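Long-range contact in japanin (Rhipicephalus appendiculatus, PDB 4BOE), which binds cholesterol in a lipocalin barrel and, as a secreted tick salivary protein, modulates host dendritic cells and blocks their differentiation from monocytes: residues 10-22 and 138-151. Numbering follows the deposited sequence.
Sequences QTLYLAGHSSKLF and CPDPVPVPFDERCY. With CLR (cholesterol), chain C.
Tyr13 meets Tyr151 obliquely, Tyr13 CE2 lying 3.5 Å from Tyr151 CE1, where the C-terminal tail returns to the first strand of the lipocalin barrel. Further along, residues 141-143 form a short antiparallel strand beside strand 12-18, after the helix 128-137. Leu14, suited to a lipid pocket, brings CD2 to 3.9 Å from cholesterol C6, while its carbonyl lies against the branched flank of Val144. Ala15 and Gly16 form a classic beta bulge opposite Leu116; on the tail side, Ala15 O accepts from Val144 N, and Gly16, lacking a side chain, lets its CA approach Val142 O to 3.2 Å, a CA-H...O contact.

His17 pairs with Val142 through two backbone bonds, and its flat ring separates tail from sterol: cholesterol C4 sits over the centre of one face, 3.8 Å above the plane, and Val142 CB lies toward the rim of the other. With chi1 at 60°, CG stands between the backbone N and carbonyl carbon, and ND1 can donate in the ring plane to Ser18 O, a nearly straight bond (171°) that fixes the ring's rotation. Without the imidazole, as with an alanine here, a gap would probably open between Val142 and the sterol, and Ser18 O would lose ND1 as a donor, Leu21 N remaining on the opposite face of the Ser18 carbonyl plane.

Small, polar Ser18 fits beside the Cys138-Cys114 disulfide; its OG also accepts from Cys114 N. Ser18 OG donates to Pro139 O, 3.0 Å away in the carbonyl plane. Ser19 N then bonds Asp140 O, and Ser19 CB rests 3.7 Å from Val142 CG2.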
# COMPACT_ATOMS: atom_id res chain seq x y z
N GLN A 10 9.37 2.10 -8.17
CA GLN A 10 8.86 0.73 -8.35
C GLN A 10 7.41 0.63 -7.87
O GLN A 10 7.02 1.30 -6.93
CB GLN A 10 9.71 -0.30 -7.61
CG GLN A 10 10.96 -0.71 -8.40
CD GLN A 10 10.68 -1.65 -9.57
OE1 GLN A 10 9.71 -2.43 -9.60
NE2 GLN A 10 11.58 -1.64 -10.53
N THR A 11 6.64 -0.22 -8.53
CA THR A 11 5.25 -0.46 -8.15
C THR A 11 5.22 -1.22 -6.84
O THR A 11 6.02 -2.13 -6.65
CB THR A 11 4.52 -1.22 -9.27
OG1 THR A 11 4.55 -0.42 -10.44
CG2 THR A 11 3.08 -1.60 -8.93
N LEU A 12 4.29 -0.85 -5.94
CA LEU A 12 4.12 -1.50 -4.65
C LEU A 12 2.78 -2.22 -4.62
O LEU A 12 1.79 -1.67 -5.06
CB LEU A 12 4.18 -0.48 -3.52
CG LEU A 12 5.48 0.24 -3.29
CD1 LEU A 12 5.26 1.42 -2.34
CD2 LEU A 12 6.52 -0.72 -2.68
N TYR A 13 2.76 -3.42 -4.04
CA TYR A 13 1.59 -4.27 -3.95
C TYR A 13 1.23 -4.50 -2.51
O TYR A 13 2.11 -4.81 -1.70
CB TYR A 13 1.88 -5.64 -4.58
CG TYR A 13 2.33 -5.55 -6.02
CD1 TYR A 13 3.66 -5.31 -6.34
CD2 TYR A 13 1.41 -5.64 -7.05
CE1 TYR A 13 4.07 -5.15 -7.66
CE2 TYR A 13 1.81 -5.54 -8.38
CZ TYR A 13 3.14 -5.27 -8.68
OH TYR A 13 3.52 -5.18 -10.00
N LEU A 14 -0.09 -4.42 -2.20
CA LEU A 14 -0.59 -4.65 -0.85
C LEU A 14 -0.50 -6.14 -0.55
O LEU A 14 -1.05 -6.96 -1.27
CB LEU A 14 -2.05 -4.15 -0.71
CG LEU A 14 -2.67 -4.28 0.68
CD1 LEU A 14 -1.95 -3.41 1.68
CD2 LEU A 14 -4.16 -3.96 0.61
N ALA A 15 0.31 -6.49 0.43
CA ALA A 15 0.55 -7.90 0.79
C ALA A 15 -0.14 -8.29 2.09
O ALA A 15 -0.31 -9.47 2.35
CB ALA A 15 2.05 -8.13 0.91
N GLY A 16 -0.52 -7.33 2.91
CA GLY A 16 -1.16 -7.64 4.18
C GLY A 16 -1.75 -6.39 4.78
O GLY A 16 -1.27 -5.31 4.48
N HIS A 17 -2.79 -6.54 5.60
CA HIS A 17 -3.41 -5.43 6.30
C HIS A 17 -4.17 -5.90 7.53
O HIS A 17 -4.43 -7.09 7.66
CB HIS A 17 -4.34 -4.61 5.39
CG HIS A 17 -5.46 -5.42 4.81
ND1 HIS A 17 -6.65 -5.61 5.49
CD2 HIS A 17 -5.53 -6.06 3.62
CE1 HIS A 17 -7.38 -6.39 4.71
NE2 HIS A 17 -6.73 -6.70 3.60
N SER A 18 -4.55 -4.97 8.40
CA SER A 18 -5.39 -5.27 9.58
C SER A 18 -6.82 -5.51 9.09
O SER A 18 -7.26 -4.79 8.20
CB SER A 18 -5.40 -4.07 10.54
OG SER A 18 -4.12 -3.82 11.07
N SER A 19 -7.52 -6.55 9.61
CA SER A 19 -8.90 -6.89 9.16
C SER A 19 -9.88 -5.72 9.15
O SER A 19 -10.70 -5.65 8.25
CB SER A 19 -9.50 -8.01 10.02
OG SER A 19 -9.64 -7.53 11.34
N LYS A 20 -9.79 -4.82 10.11
CA LYS A 20 -10.69 -3.66 10.20
C LYS A 20 -10.70 -2.79 8.92
O LYS A 20 -11.71 -2.13 8.64
CB LYS A 20 -10.28 -2.80 11.41
CG LYS A 20 -11.03 -1.48 11.57
CD LYS A 20 -10.73 -0.81 12.91
CE LYS A 20 -11.57 0.43 13.13
NZ LYS A 20 -10.79 1.53 13.75
N LEU A 21 -9.57 -2.74 8.19
CA LEU A 21 -9.47 -1.96 6.95
C LEU A 21 -10.20 -2.59 5.75
O LEU A 21 -10.51 -1.87 4.79
CB LEU A 21 -8.00 -1.81 6.58
CG LEU A 21 -7.16 -0.99 7.54
CD1 LEU A 21 -5.73 -1.09 7.18
CD2 LEU A 21 -7.58 0.43 7.56
N PHE A 22 -10.42 -3.92 5.80
CA PHE A 22 -10.99 -4.75 4.75
C PHE A 22 -12.18 -4.16 4.00
O PHE A 22 -13.16 -3.79 4.62
CB PHE A 22 -11.39 -6.12 5.31
CG PHE A 22 -11.88 -7.09 4.25
CD1 PHE A 22 -11.00 -7.76 3.43
CD2 PHE A 22 -13.24 -7.36 4.10
CE1 PHE A 22 -11.45 -8.67 2.46
CE2 PHE A 22 -13.70 -8.26 3.12
CZ PHE A 22 -12.79 -8.93 2.33
N CYS A 138 1.10 -5.80 13.77
CA CYS A 138 -0.23 -5.55 13.17
C CYS A 138 -1.37 -6.18 13.94
O CYS A 138 -1.34 -7.38 14.10
CB CYS A 138 -0.22 -6.05 11.73
SG CYS A 138 -1.52 -5.37 10.66
N PRO A 139 -2.41 -5.41 14.36
CA PRO A 139 -3.55 -6.08 15.00
C PRO A 139 -4.38 -6.78 13.92
O PRO A 139 -4.51 -6.23 12.82
CB PRO A 139 -4.34 -4.93 15.64
CG PRO A 139 -3.93 -3.73 14.90
CD PRO A 139 -2.58 -3.94 14.34
N ASP A 140 -4.88 -7.99 14.21
CA ASP A 140 -5.74 -8.75 13.28
C ASP A 140 -5.17 -8.83 11.86
O ASP A 140 -5.86 -8.46 10.91
CB ASP A 140 -7.14 -8.11 13.24
CG ASP A 140 -7.76 -7.79 14.58
OD1 ASP A 140 -7.77 -8.68 15.47
OD2 ASP A 140 -8.24 -6.64 14.75
N PRO A 141 -3.90 -9.26 11.73
CA PRO A 141 -3.25 -9.32 10.42
C PRO A 141 -3.98 -10.27 9.42
O PRO A 141 -4.33 -11.40 9.78
CB PRO A 141 -1.84 -9.82 10.78
CG PRO A 141 -2.03 -10.62 12.00
CD PRO A 141 -3.21 -10.09 12.73
N VAL A 142 -4.26 -9.75 8.22
CA VAL A 142 -4.87 -10.47 7.11
C VAL A 142 -3.83 -10.48 5.97
O VAL A 142 -3.58 -9.42 5.39
CB VAL A 142 -6.18 -9.80 6.63
CG1 VAL A 142 -6.71 -10.49 5.37
CG2 VAL A 142 -7.24 -9.81 7.72
N PRO A 143 -3.29 -11.66 5.59
CA PRO A 143 -2.41 -11.71 4.42
C PRO A 143 -3.25 -11.60 3.12
O PRO A 143 -4.40 -12.03 3.09
CB PRO A 143 -1.71 -13.07 4.54
CG PRO A 143 -2.75 -13.96 5.24
CD PRO A 143 -3.64 -13.03 6.06
N VAL A 144 -2.70 -10.99 2.08
CA VAL A 144 -3.38 -10.88 0.79
C VAL A 144 -2.75 -12.05 -0.03
O VAL A 144 -1.57 -11.98 -0.33
CB VAL A 144 -3.19 -9.50 0.09
CG1 VAL A 144 -3.85 -9.50 -1.30
CG2 VAL A 144 -3.77 -8.37 0.96
N PRO A 145 -3.50 -13.11 -0.35
CA PRO A 145 -2.91 -14.22 -1.11
C PRO A 145 -2.53 -13.85 -2.54
O PRO A 145 -3.15 -12.99 -3.14
CB PRO A 145 -4.01 -15.29 -1.11
CG PRO A 145 -5.29 -14.53 -0.98
CD PRO A 145 -4.98 -13.21 -0.30
N PHE A 146 -1.48 -14.47 -3.05
CA PHE A 146 -1.03 -14.27 -4.43
C PHE A 146 -2.09 -14.69 -5.44
O PHE A 146 -2.72 -15.73 -5.28
CB PHE A 146 0.27 -15.01 -4.70
CG PHE A 146 0.79 -14.83 -6.12
CD1 PHE A 146 1.46 -13.67 -6.48
CD2 PHE A 146 0.61 -15.81 -7.07
CE1 PHE A 146 1.93 -13.50 -7.78
CE2 PHE A 146 1.10 -15.64 -8.37
CZ PHE A 146 1.75 -14.49 -8.71
N ASP A 147 -2.29 -13.85 -6.47
CA ASP A 147 -3.25 -14.14 -7.53
C ASP A 147 -2.66 -13.71 -8.87
O ASP A 147 -2.42 -12.52 -9.08
CB ASP A 147 -4.59 -13.45 -7.23
CG ASP A 147 -5.75 -13.96 -8.06
OD1 ASP A 147 -5.51 -14.49 -9.17
OD2 ASP A 147 -6.91 -13.79 -7.62
N GLU A 148 -2.38 -14.69 -9.76
CA GLU A 148 -1.82 -14.50 -11.12
C GLU A 148 -2.62 -13.48 -11.93
O GLU A 148 -2.06 -12.76 -12.75
CB GLU A 148 -1.87 -15.83 -11.93
CG GLU A 148 -0.91 -16.92 -11.49
CD GLU A 148 -1.22 -18.32 -12.02
OE1 GLU A 148 -2.07 -18.44 -12.94
OE2 GLU A 148 -0.61 -19.29 -11.52
N ARG A 149 -3.92 -13.45 -11.73
CA ARG A 149 -4.84 -12.58 -12.46
C ARG A 149 -4.68 -11.08 -12.17
O ARG A 149 -5.19 -10.27 -12.94
CB ARG A 149 -6.29 -13.04 -12.18
CG ARG A 149 -6.58 -14.48 -12.67
CD ARG A 149 -7.95 -14.97 -12.28
NE ARG A 149 -8.07 -15.12 -10.82
CZ ARG A 149 -9.22 -15.14 -10.14
NH1 ARG A 149 -10.39 -15.05 -10.78
NH2 ARG A 149 -9.21 -15.24 -8.82
N CYS A 150 -3.98 -10.71 -11.08
CA CYS A 150 -3.76 -9.31 -10.69
C CYS A 150 -2.60 -8.62 -11.42
O CYS A 150 -2.24 -7.49 -11.08
CB CYS A 150 -3.60 -9.22 -9.17
SG CYS A 150 -5.09 -9.69 -8.27
N TYR A 151 -2.03 -9.27 -12.43
CA TYR A 151 -0.86 -8.77 -13.15
C TYR A 151 -1.09 -8.64 -14.65
O TYR A 151 -1.86 -9.43 -15.19
CB TYR A 151 0.31 -9.73 -12.94
CG TYR A 151 0.68 -9.80 -11.49
CD1 TYR A 151 1.49 -8.84 -10.92
CD2 TYR A 151 0.09 -10.74 -10.65
CE1 TYR A 151 1.79 -8.86 -9.56
CE2 TYR A 151 0.34 -10.74 -9.29
CZ TYR A 151 1.19 -9.79 -8.75
OH TYR A 151 1.40 -9.77 -7.41
C1 CLR C . -7.73 -1.57 0.16
C2 CLR C . -8.76 -2.69 0.33
C3 CLR C . -8.30 -3.72 1.33
C4 CLR C . -8.00 -3.06 2.66
C5 CLR C . -7.06 -1.88 2.54
C6 CLR C . -6.00 -1.78 3.33
C7 CLR C . -5.01 -0.66 3.30
C8 CLR C . -5.52 0.56 2.54
C9 CLR C . -6.19 0.11 1.23
C10 CLR C . -7.41 -0.84 1.47
C11 CLR C . -6.52 1.30 0.31
C12 CLR C . -5.34 2.25 0.09
C13 CLR C . -4.73 2.76 1.41
C14 CLR C . -4.36 1.51 2.24
C15 CLR C . -3.53 2.08 3.39
C16 CLR C . -2.69 3.16 2.70
C17 CLR C . -3.33 3.41 1.32
C18 CLR C . -5.73 3.68 2.14
C19 CLR C . -8.66 -0.06 1.94
C20 CLR C . -3.20 4.87 0.86
C21 CLR C . -3.81 5.12 -0.53
C22 CLR C . -1.74 5.34 0.90
C23 CLR C . -0.69 4.39 0.25
C24 CLR C . 0.70 4.95 0.33
C25 CLR C . 1.89 4.10 -0.04
C26 CLR C . 1.74 2.65 -0.43
C27 CLR C . 3.01 4.80 -0.77
O1 CLR C . -9.35 -4.67 1.53
O HOH W 1 -8.11 -4.67 12.70